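Local coordinates for protein CalS11 (Micromonospora echinospora, PDB 3TOS) that probably methylates a hydroxyl group, using S-adenosylmethionine as the methyl donor, in the biosynthesis of the antibiotic calicheamicin, at residues 51-54 against 55-59; 88-91 against 92-96; 61-64 against 65-68. One frame throughout, in Å; residues are numbered along the deposited sequence.

Contact 1 of 3, residues 51-54 against 55-59; sequences HQMT and DLLSM. With EDO (1,2-ethanediol), chain R.
With CG of Met53 anti to its backbone N (chi1 171°) and CG of Leu57 anti to its carbonyl carbon (chi1 -66°), the two side chains meet one turn apart on helix 50-65 of this Rossmann-type methyltransferase. The pair illustrates i to i+4 packing along an alpha helix. The selenomethionine chain, bent at its second and third torsions, crosses the leucine obliquely; its CG lies 4.0 Å from Leu57 CD1, and its selenium sits beside Leu57 CG at 4.1 Å. In the backbone, Leu57 N donates to Met53 O at 2.9 Å, nearly along the C=O axis. The next bond of the ladder, Ser58 N to Thr54 O, is equally short at 2.9 Å, and the hydroxyl of Ser58 receives a hydrogen bond from Arg247. Leu56 packs on Leu56 of a second subunit. Gln52 and Asp55 reach toward the S-adenosyl-L-homocysteine site: Gln52 OE1 is hydrogen-bonded to Arg82, a residue that binds this ligand, and the side chain of Asp55, about 5 Å from a bound copy, has OD1 hydrogen-bonded to His83. The same oxygen accepts a very short bond of 2.5 Å from O1 of a 1,2-ethanediol molecule, whose C1 also lies 3.7 Å from Met59 CE.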
ATOM      1  N   HIS B  51      19.668 -11.186 -26.343  1.00  9.39           N
ATOM      2  CA  HIS B  51      20.103 -12.189 -25.378  1.00 10.04           C
ATOM      3  C   HIS B  51      21.143 -11.590 -24.398  1.00  8.98           C
ATOM      4  O   HIS B  51      21.108 -11.852 -23.164  1.00  9.96           O
ATOM      5  CB  HIS B  51      20.747 -13.400 -26.091  1.00 11.19           C
ATOM      6  CG  HIS B  51      21.267 -14.421 -25.136  1.00 13.75           C
ATOM      7  ND1 HIS B  51      20.418 -15.255 -24.431  1.00 16.37           N
ATOM      8  CD2 HIS B  51      22.530 -14.699 -24.708  1.00 15.33           C
ATOM      9  CE1 HIS B  51      21.137 -16.048 -23.661  1.00 16.62           C
ATOM     10  NE2 HIS B  51      22.416 -15.714 -23.787  1.00 17.67           N
ATOM     11  N   GLN B  52      22.079 -10.787 -24.941  1.00  9.07           N
ATOM     12  CA  GLN B  52      23.114 -10.148 -24.089  1.00  7.71           C
ATOM     13  C   GLN B  52      22.564  -8.967 -23.302  1.00  7.86           C
ATOM     14  O   GLN B  52      22.953  -8.737 -22.154  1.00  9.73           O
ATOM     15  CB  GLN B  52      24.364  -9.751 -24.939  1.00  8.76           C
ATOM     16  CG  GLN B  52      25.084 -10.991 -25.557  1.00  9.77           C
ATOM     17  CD  GLN B  52      25.672 -11.920 -24.500  1.00 11.36           C
ATOM     18  OE1 GLN B  52      25.755 -11.575 -23.313  1.00 11.49           O
ATOM     19  NE2 GLN B  52      26.039 -13.096 -24.902  1.00 11.61           N
HETATM   20  N   MSE B  53      21.691  -8.186 -23.902  1.00  7.90           N
HETATM   21  CA  MSE B  53      20.993  -7.119 -23.180  1.00  8.44           C
HETATM   22  C   MSE B  53      20.271  -7.684 -21.949  1.00  8.90           C
HETATM   23  O   MSE B  53      20.265  -7.094 -20.879  1.00  8.20           O
HETATM   24  CB  MSE B  53      19.998  -6.376 -24.105  1.00  8.58           C
HETATM   25  CG  MSE B  53      19.059  -5.360 -23.346  1.00  7.99           C
HETATM   26 SE   MSE B  53      20.055  -3.870 -22.631  0.71 11.72          SE
HETATM   27  CE  MSE B  53      20.043  -2.796 -24.233  1.00 11.57           C
ATOM     28  N   THR B  54      19.638  -8.835 -22.138  1.00  9.05           N
ATOM     29  CA  THR B  54      18.873  -9.463 -21.063  1.00  9.21           C
ATOM     30  C   THR B  54      19.833  -9.789 -19.883  1.00  8.75           C
ATOM     31  O   THR B  54      19.518  -9.554 -18.712  1.00  8.75           O
ATOM     32  CB  THR B  54      18.188 -10.779 -21.556  1.00  9.74           C
ATOM     33  OG1 THR B  54      17.281 -10.446 -22.604  1.00  8.79           O
ATOM     34  CG2 THR B  54      17.358 -11.377 -20.431  1.00  9.63           C
ATOM     35  N   ASP B  55      21.003 -10.305 -20.207  1.00  9.09           N
ATOM     36  CA  ASP B  55      22.022 -10.591 -19.175  1.00  8.44           C
ATOM     37  C   ASP B  55      22.398  -9.326 -18.406  1.00  8.55           C
ATOM     38  O   ASP B  55      22.440  -9.353 -17.186  1.00  8.75           O
ATOM     39  CB  ASP B  55      23.262 -11.228 -19.832  1.00  8.45           C
ATOM     40  CG  ASP B  55      24.368 -11.460 -18.838  1.00  9.80           C
ATOM     41  OD1 ASP B  55      24.253 -12.492 -18.124  1.00 12.60           O
ATOM     42  OD2 ASP B  55      25.299 -10.624 -18.691  1.00 11.23           O
ATOM     43  N   LEU B  56      22.585  -8.233 -19.131  1.00  7.92           N
ATOM     44  CA  LEU B  56      22.925  -6.951 -18.543  1.00  7.27           C
ATOM     45  C   LEU B  56      21.830  -6.463 -17.587  1.00  7.16           C
ATOM     46  O   LEU B  56      22.117  -6.092 -16.470  1.00  7.98           O
ATOM     47  CB  LEU B  56      23.265  -5.931 -19.653  1.00  7.24           C
ATOM     48  CG  LEU B  56      23.702  -4.544 -19.161  1.00  9.32           C
ATOM     49  CD1 LEU B  56      24.474  -3.898 -20.302  1.00 10.99           C
ATOM     50  CD2 LEU B  56      22.514  -3.666 -18.721  1.00 10.17           C
ATOM     51  N   LEU B  57      20.585  -6.535 -18.021  1.00  7.92           N
ATOM     52  CA  LEU B  57      19.495  -6.076 -17.222  1.00  8.15           C
ATOM     53  C   LEU B  57      19.363  -6.979 -15.980  1.00  7.88           C
ATOM     54  O   LEU B  57      18.967  -6.529 -14.906  1.00  8.67           O
ATOM     55  CB  LEU B  57      18.192  -6.063 -18.022  1.00  7.75           C
ATOM     56  CG  LEU B  57      18.156  -5.056 -19.182  1.00  9.64           C
ATOM     57  CD1 LEU B  57      16.914  -5.321 -20.012  1.00 10.92           C
ATOM     58  CD2 LEU B  57      18.182  -3.625 -18.624  1.00 11.97           C
ATOM     59  N   SER B  58      19.627  -8.305 -16.126  1.00  8.08           N
ATOM     60  CA  SER B  58      19.536  -9.213 -14.965  1.00  8.90           C
ATOM     61  C   SER B  58      20.643  -8.907 -13.943  1.00  8.03           C
ATOM     62  O   SER B  58      20.362  -8.874 -12.728  1.00  8.69           O
ATOM     63  CB  SER B  58      19.657 -10.680 -15.393  1.00  7.79           C
ATOM     64  OG  SER B  58      18.465 -11.022 -16.088  1.00  9.01           O
HETATM   65  N   MSE B  59      21.865  -8.631 -14.401  1.00  8.17           N
HETATM   66  CA  MSE B  59      22.930  -8.232 -13.461  1.00  8.76           C
HETATM   67  C   MSE B  59      22.576  -6.943 -12.722  1.00 10.01           C
HETATM   68  O   MSE B  59      22.854  -6.819 -11.507  1.00  8.61           O
HETATM   69  CB  MSE B  59      24.279  -8.105 -14.161  1.00 10.06           C
HETATM   70  CG  MSE B  59      24.820  -9.411 -14.770  1.00 10.91           C
HETATM   71 SE   MSE B  59      24.875 -10.946 -13.565  0.66 13.29          SE
HETATM   72  CE  MSE B  59      23.254 -11.869 -14.140  1.00 12.05           C
TER
HETATM   73  C1  EDO R 261      22.096 -14.247 -16.718  1.00 23.96           C
HETATM   74  O1  EDO R 261      22.170 -13.840 -18.064  1.00 26.81           O
HETATM   75  C2  EDO R 261      21.817 -15.764 -16.783  1.00 24.56           C
HETATM   76  O2  EDO R 261      22.746 -16.466 -17.635  1.00 23.86           O

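Contact 2 of 3, residues 88-91 against 92-96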
ATOM      1  N   ALA B  88      31.455  -3.514 -12.758  1.00  9.23           N
ATOM      2  CA  ALA B  88      32.298  -2.349 -12.620  1.00  9.38           C
ATOM      3  C   ALA B  88      31.585  -1.060 -13.055  1.00  8.92           C
ATOM      4  O   ALA B  88      31.730  -0.002 -12.397  1.00 10.08           O
ATOM      5  CB  ALA B  88      33.572  -2.536 -13.452  1.00 10.28           C
ATOM      6  N   ALA B  89      30.820  -1.143 -14.152  1.00  8.83           N
ATOM      7  CA  ALA B  89      30.107   0.023 -14.645  1.00  9.10           C
ATOM      8  C   ALA B  89      28.939   0.352 -13.709  1.00  9.27           C
ATOM      9  O   ALA B  89      28.687   1.519 -13.404  1.00 10.67           O
ATOM     10  CB  ALA B  89      29.604  -0.212 -16.097  1.00  9.73           C
ATOM     11  N   LEU B  90      28.203  -0.669 -13.281  1.00  8.97           N
ATOM     12  CA  LEU B  90      27.073  -0.433 -12.396  1.00  8.73           C
ATOM     13  C   LEU B  90      27.497   0.127 -11.033  1.00  9.76           C
ATOM     14  O   LEU B  90      26.764   0.904 -10.438  1.00  9.35           O
ATOM     15  CB  LEU B  90      26.274  -1.750 -12.196  1.00  9.44           C
ATOM     16  CG  LEU B  90      25.551  -2.330 -13.424  1.00 10.45           C
ATOM     17  CD1 LEU B  90      24.983  -3.724 -13.090  1.00 11.91           C
ATOM     18  CD2 LEU B  90      24.454  -1.381 -13.908  1.00 10.65           C
ATOM     19  N   ARG B  91      28.649  -0.295 -10.546  1.00  9.47           N
ATOM     20  CA  ARG B  91      29.155   0.254  -9.286  1.00  8.76           C
ATOM     21  C   ARG B  91      29.422   1.753  -9.437  1.00 10.07           C
ATOM     22  O   ARG B  91      29.215   2.538  -8.487  1.00 10.61           O
ATOM     23  CB  ARG B  91      30.407  -0.530  -8.837  1.00  9.50           C
ATOM     24  CG  ARG B  91      31.040  -0.037  -7.556  1.00  9.37           C
ATOM     25  CD  ARG B  91      32.278  -0.832  -7.180  1.00  8.52           C
ATOM     26  NE  ARG B  91      33.323  -0.697  -8.217  1.00 10.20           N
ATOM     27  CZ  ARG B  91      34.455  -1.417  -8.237  1.00 11.06           C
ATOM     28  NH1 ARG B  91      34.710  -2.302  -7.252  1.00 11.76           N
ATOM     29  NH2 ARG B  91      35.338  -1.243  -9.248  1.00 11.93           N
ATOM     30  N   GLY B  92      29.822   2.175 -10.644  1.00 10.29           N
ATOM     31  CA  GLY B  92      29.974   3.629 -10.895  1.00 10.61           C
ATOM     32  C   GLY B  92      28.593   4.292 -10.897  1.00  9.73           C
ATOM     33  O   GLY B  92      28.400   5.392 -10.317  1.00 10.44           O
ATOM     34  N   VAL B  93      27.628   3.685 -11.595  1.00  7.91           N
ATOM     35  CA  VAL B  93      26.297   4.259 -11.589  1.00  8.08           C
ATOM     36  C   VAL B  93      25.688   4.434 -10.192  1.00  8.48           C
ATOM     37  O   VAL B  93      25.150   5.524  -9.869  1.00 10.15           O
ATOM     38  CB  VAL B  93      25.314   3.384 -12.418  1.00  9.17           C
ATOM     39  CG1 VAL B  93      23.949   3.937 -12.381  1.00 10.04           C
ATOM     40  CG2 VAL B  93      25.848   3.275 -13.899  1.00  9.81           C
ATOM     41  N   TYR B  94      25.790   3.396  -9.357  1.00  8.55           N
ATOM     42  CA  TYR B  94      24.995   3.410  -8.102  1.00  8.52           C
ATOM     43  C   TYR B  94      25.791   3.790  -6.856  1.00  7.05           C
ATOM     44  O   TYR B  94      25.226   4.230  -5.863  1.00  8.28           O
ATOM     45  CB  TYR B  94      24.422   2.013  -7.845  1.00  8.81           C
ATOM     46  CG  TYR B  94      23.416   1.574  -8.871  1.00  9.66           C
ATOM     47  CD1 TYR B  94      22.284   2.358  -9.146  1.00 10.52           C
ATOM     48  CD2 TYR B  94      23.607   0.397  -9.587  1.00  9.45           C
ATOM     49  CE1 TYR B  94      21.323   1.943 -10.089  1.00 10.01           C
ATOM     50  CE2 TYR B  94      22.665  -0.015 -10.575  1.00 11.36           C
ATOM     51  CZ  TYR B  94      21.536   0.781 -10.806  1.00 10.23           C
ATOM     52  OH  TYR B  94      20.601   0.440 -11.719  1.00 11.44           O
ATOM     53  N   GLU B  95      27.121   3.597  -6.891  1.00  7.11           N
ATOM     54  CA  GLU B  95      27.950   3.681  -5.648  1.00  8.03           C
ATOM     55  C   GLU B  95      29.280   4.433  -5.768  1.00  8.88           C
ATOM     56  O   GLU B  95      30.349   3.907  -5.433  1.00 10.24           O
ATOM     57  CB  GLU B  95      28.179   2.300  -5.100  1.00  9.43           C
ATOM     58  CG  GLU B  95      26.908   1.609  -4.666  1.00  9.48           C
ATOM     59  CD  GLU B  95      27.241   0.367  -3.898  1.00  9.56           C
ATOM     60  OE1 GLU B  95      27.796  -0.608  -4.483  1.00  9.45           O
ATOM     61  OE2 GLU B  95      26.909   0.342  -2.683  1.00 11.19           O
ATOM     62  N   PRO B  96      29.225   5.676  -6.273  1.00  8.90           N
ATOM     63  CA  PRO B  96      30.454   6.478  -6.351  1.00  9.45           C
ATOM     64  C   PRO B  96      31.183   6.549  -5.027  1.00  9.36           C
ATOM     65  O   PRO B  96      32.419   6.642  -4.991  1.00  9.67           O
ATOM     66  CB  PRO B  96      29.943   7.861  -6.789  1.00 10.60           C
ATOM     67  CG  PRO B  96      28.492   7.868  -6.472  1.00  9.95           C
ATOM     68  CD  PRO B  96      28.029   6.458  -6.653  1.00  9.40           C
TER
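The C-terminal end of helix 82-94, the helix of the beta-alpha-beta unit between strands 72-76 and 103-107, carries a contact between Leu90 and Tyr94. The two side chains lie side by side and point the same way, with Leu90 CD2 4.0 Å from Tyr94 CE2. Tyr94 CG stands anti to the carbonyl carbon (chi1 -66°), which carries Tyr94 CD2 to 3.3 Å from Leu90 O, while Val93 CG1 lies over one ring face near its rim. Leu90 O also accepts Tyr94 N at 2.9 Å. One residue on, Glu95 N donates to Arg91 O at 2.8 Å, a more bent bond (N-H...O 140°) formed as Glu95 leaves helical backbone angles. The charged ends of Arg91 and Glu95 go separate ways: Arg91 forms a salt bridge with Glu148, whereas Glu95 OE1 is held by both Tyr63 OH and Arg101. Tyr94 OH is hydrogen-bonded to Asp60. A valine in place of Tyr94 would probably leave Asp60 without this hydroxyl partner and open a gap beside Leu90 CD2, where Leu57 of a second subunit also packs. Such packing belongs to the closing turn of the helix in a Rossmann-type beta-alpha-beta crossover, here from strand 72-76 to strand 103-107.

Contact 3 of 3, residues 61-64 against 65-68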
ATOM      1  N   ALA B  61      19.526  -5.946 -12.075  1.00  8.61           N
ATOM      2  CA  ALA B  61      18.453  -6.254 -11.124  1.00  8.65           C
ATOM      3  C   ALA B  61      19.048  -6.876  -9.848  1.00  9.71           C
ATOM      4  O   ALA B  61      18.628  -6.522  -8.731  1.00 10.44           O
ATOM      5  CB  ALA B  61      17.446  -7.231 -11.751  1.00  8.58           C
ATOM      6  N   LEU B  62      20.024  -7.781  -9.988  1.00  8.19           N
ATOM      7  CA  LEU B  62      20.649  -8.367  -8.778  1.00  8.64           C
ATOM      8  C   LEU B  62      21.420  -7.305  -7.991  1.00  9.93           C
ATOM      9  O   LEU B  62      21.280  -7.210  -6.745  1.00 10.46           O
ATOM     10  CB  LEU B  62      21.618  -9.500  -9.132  1.00  9.17           C
ATOM     11  CG  LEU B  62      20.951 -10.711  -9.816  1.00  9.86           C
ATOM     12  CD1 LEU B  62      22.070 -11.687 -10.184  1.00 11.52           C
ATOM     13  CD2 LEU B  62      19.923 -11.472  -8.884  1.00 12.19           C
ATOM     14  N   TYR B  63      22.153  -6.443  -8.698  1.00  9.46           N
ATOM     15  CA  TYR B  63      22.936  -5.417  -8.015  1.00 10.42           C
ATOM     16  C   TYR B  63      22.013  -4.463  -7.266  1.00 10.25           C
ATOM     17  O   TYR B  63      22.247  -4.084  -6.114  1.00  9.54           O
ATOM     18  CB  TYR B  63      23.799  -4.652  -9.026  1.00 11.90           C
ATOM     19  CG  TYR B  63      24.949  -3.813  -8.451  1.00 13.55           C
ATOM     20  CD1 TYR B  63      24.908  -3.281  -7.151  1.00 19.93           C
ATOM     21  CD2 TYR B  63      26.117  -3.672  -9.140  1.00 15.52           C
ATOM     22  CE1 TYR B  63      25.940  -2.561  -6.635  1.00 18.86           C
ATOM     23  CE2 TYR B  63      27.174  -2.963  -8.595  1.00 17.82           C
ATOM     24  CZ  TYR B  63      27.061  -2.349  -7.411  1.00 15.98           C
ATOM     25  OH  TYR B  63      28.155  -1.649  -6.933  1.00 14.09           O
ATOM     26  N   ARG B  64      20.927  -4.042  -7.916  1.00  8.95           N
ATOM     27  CA  ARG B  64      19.993  -3.141  -7.241  1.00  8.93           C
ATOM     28  C   ARG B  64      19.415  -3.723  -5.952  1.00  9.89           C
ATOM     29  O   ARG B  64      19.108  -2.991  -5.028  1.00 11.07           O
ATOM     30  CB  ARG B  64      18.866  -2.736  -8.186  1.00  9.34           C
ATOM     31  CG  ARG B  64      19.342  -1.722  -9.229  1.00  9.50           C
ATOM     32  CD  ARG B  64      18.144  -1.215 -10.031  1.00 10.24           C
ATOM     33  NE  ARG B  64      17.609  -2.200 -10.979  1.00 10.55           N
ATOM     34  CZ  ARG B  64      16.427  -2.818 -10.893  1.00 13.24           C
ATOM     35  NH1 ARG B  64      15.628  -2.631  -9.841  1.00 13.67           N
ATOM     36  NH2 ARG B  64      16.065  -3.679 -11.848  1.00 15.09           N
ATOM     37  N   GLN B  65      19.310  -5.042  -5.886  1.00 10.31           N
ATOM     38  CA  GLN B  65      18.774  -5.681  -4.670  1.00 10.25           C
ATOM     39  C   GLN B  65      19.717  -5.681  -3.493  1.00 10.40           C
ATOM     40  O   GLN B  65      19.251  -5.890  -2.363  1.00 13.57           O
ATOM     41  CB  GLN B  65      18.302  -7.126  -4.933  1.00 13.26           C
ATOM     42  CG  GLN B  65      16.986  -7.070  -5.769  1.00 17.65           C
ATOM     43  CD  GLN B  65      16.269  -8.413  -5.886  1.00 21.69           C
ATOM     44  OE1 GLN B  65      16.167  -9.164  -4.926  1.00 23.56           O
ATOM     45  NE2 GLN B  65      15.786  -8.716  -7.081  1.00 23.53           N
ATOM     46  N   VAL B  66      21.017  -5.399  -3.713  1.00  9.57           N
ATOM     47  CA  VAL B  66      21.973  -5.368  -2.589  1.00 10.99           C
ATOM     48  C   VAL B  66      22.573  -3.962  -2.350  1.00  9.76           C
ATOM     49  O   VAL B  66      23.564  -3.803  -1.605  1.00  9.55           O
ATOM     50  CB  VAL B  66      23.129  -6.419  -2.796  1.00 13.83           C
ATOM     51  CG1 VAL B  66      22.560  -7.845  -2.950  1.00 15.00           C
ATOM     52  CG2 VAL B  66      24.049  -6.050  -4.004  1.00 14.19           C
ATOM     53  N   LEU B  67      21.970  -2.923  -2.923  1.00  8.87           N
ATOM     54  CA  LEU B  67      22.481  -1.571  -2.706  1.00  8.89           C
ATOM     55  C   LEU B  67      22.347  -1.197  -1.213  1.00  8.07           C
ATOM     56  O   LEU B  67      23.072  -0.318  -0.743  1.00 10.68           O
ATOM     57  CB  LEU B  67      21.695  -0.573  -3.576  1.00  9.45           C
ATOM     58  CG  LEU B  67      22.173  -0.690  -5.040  1.00 10.38           C
ATOM     59  CD1 LEU B  67      21.355   0.306  -5.827  1.00 13.85           C
ATOM     60  CD2 LEU B  67      23.723  -0.431  -5.269  1.00 11.62           C
ATOM     61  N   ASP B  68      21.458  -1.853  -0.464  1.00  8.12           N
ATOM     62  CA  ASP B  68      21.363  -1.588   0.977  1.00  8.15           C
ATOM     63  C   ASP B  68      21.929  -2.755   1.799  1.00  7.30           C
ATOM     64  O   ASP B  68      21.567  -2.906   2.959  1.00  9.00           O
ATOM     65  CB  ASP B  68      19.895  -1.273   1.419  1.00  9.40           C
ATOM     66  CG  ASP B  68      18.944  -2.442   1.212  1.00 11.83           C
ATOM     67  OD1 ASP B  68      19.336  -3.463   0.560  1.00 10.76           O
ATOM     68  OD2 ASP B  68      17.775  -2.316   1.666  1.00 14.44           O
TER
HETATM   69  O   HOH W   1      15.862  -6.034  -8.515  1.00 22.46           O
HETATM   70  O   HOH W   2      18.748  -2.530  -2.355  1.00 17.66           O
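Beyond residues 61-64 the bonding pattern changes as the chain runs into 65-68: Gln65 N donates to Ala61 O at 3.3 Å and weakly to Leu62 O, and Val66 N then turns to Tyr63 O at 3.0 Å, a bond that spans three residues instead of four. That last donor stands well above the carbonyl plane, 57° out of it.

Across this turn the aromatic ring of Tyr63 meets Leu67. The two side chains cross at about a right angle, and a single methyl, Leu67 CD2, presses on the ring at Tyr63 CE1 (3.4 Å) and CD1. Because CG of Tyr63 lies anti to the backbone N (chi1 -164°), the ring swings beside its own carbonyl and lies where both following apolar residues can touch it; Val66 CG2 makes the looser approach, 4.3 Å from Tyr63 CD1. The leucine's other methyl, CD1, rests against the backbone of Arg64, whose NE is engaged in a salt bridge with Asp60.

Gln65 reaches back over the helix in an extended chain. Its CG passes Ala61 O, and a water joins that carbonyl to the amide: it donates to Ala61 O at 2.8 Å and accepts from Gln65 NE2 at 3.0 Å. The same NE2 is hydrogen-bonded to Tyr252, so the glutamine ties the helix end to strand 251-254.

One side of the turn packs on the neighbouring helix 82-94, through Tyr63 and Leu67; another packs on strands 183-188 and 211-215 of the central sheet, through Leu62 and Val66.

Contacts 1 and 3 are successive portions of helix 50-65, their centres about 15 Å apart, and contact 2 ends the neighbouring helix 82-94. Contacts 2 and 3 lie closest, with centres about 11 Å apart: Tyr63 OH and Glu95 OE1, 2.7 Å apart, probably share a hydrogen bond, and Leu90 CB packs 3.6 Å from Tyr63 CD2. Contact 1 touches contact 2 more lightly, through Met59 C and Leu90 CD1 at 4.0 Å. They differ in their distance from a bound S-adenosyl-L-homocysteine: Asp55 of contact 1 comes within about 5 Å of one, Leu62 of contact 3 about 11 Å, and Leu90 of contact 2 about 12 Å, all measured from side chains.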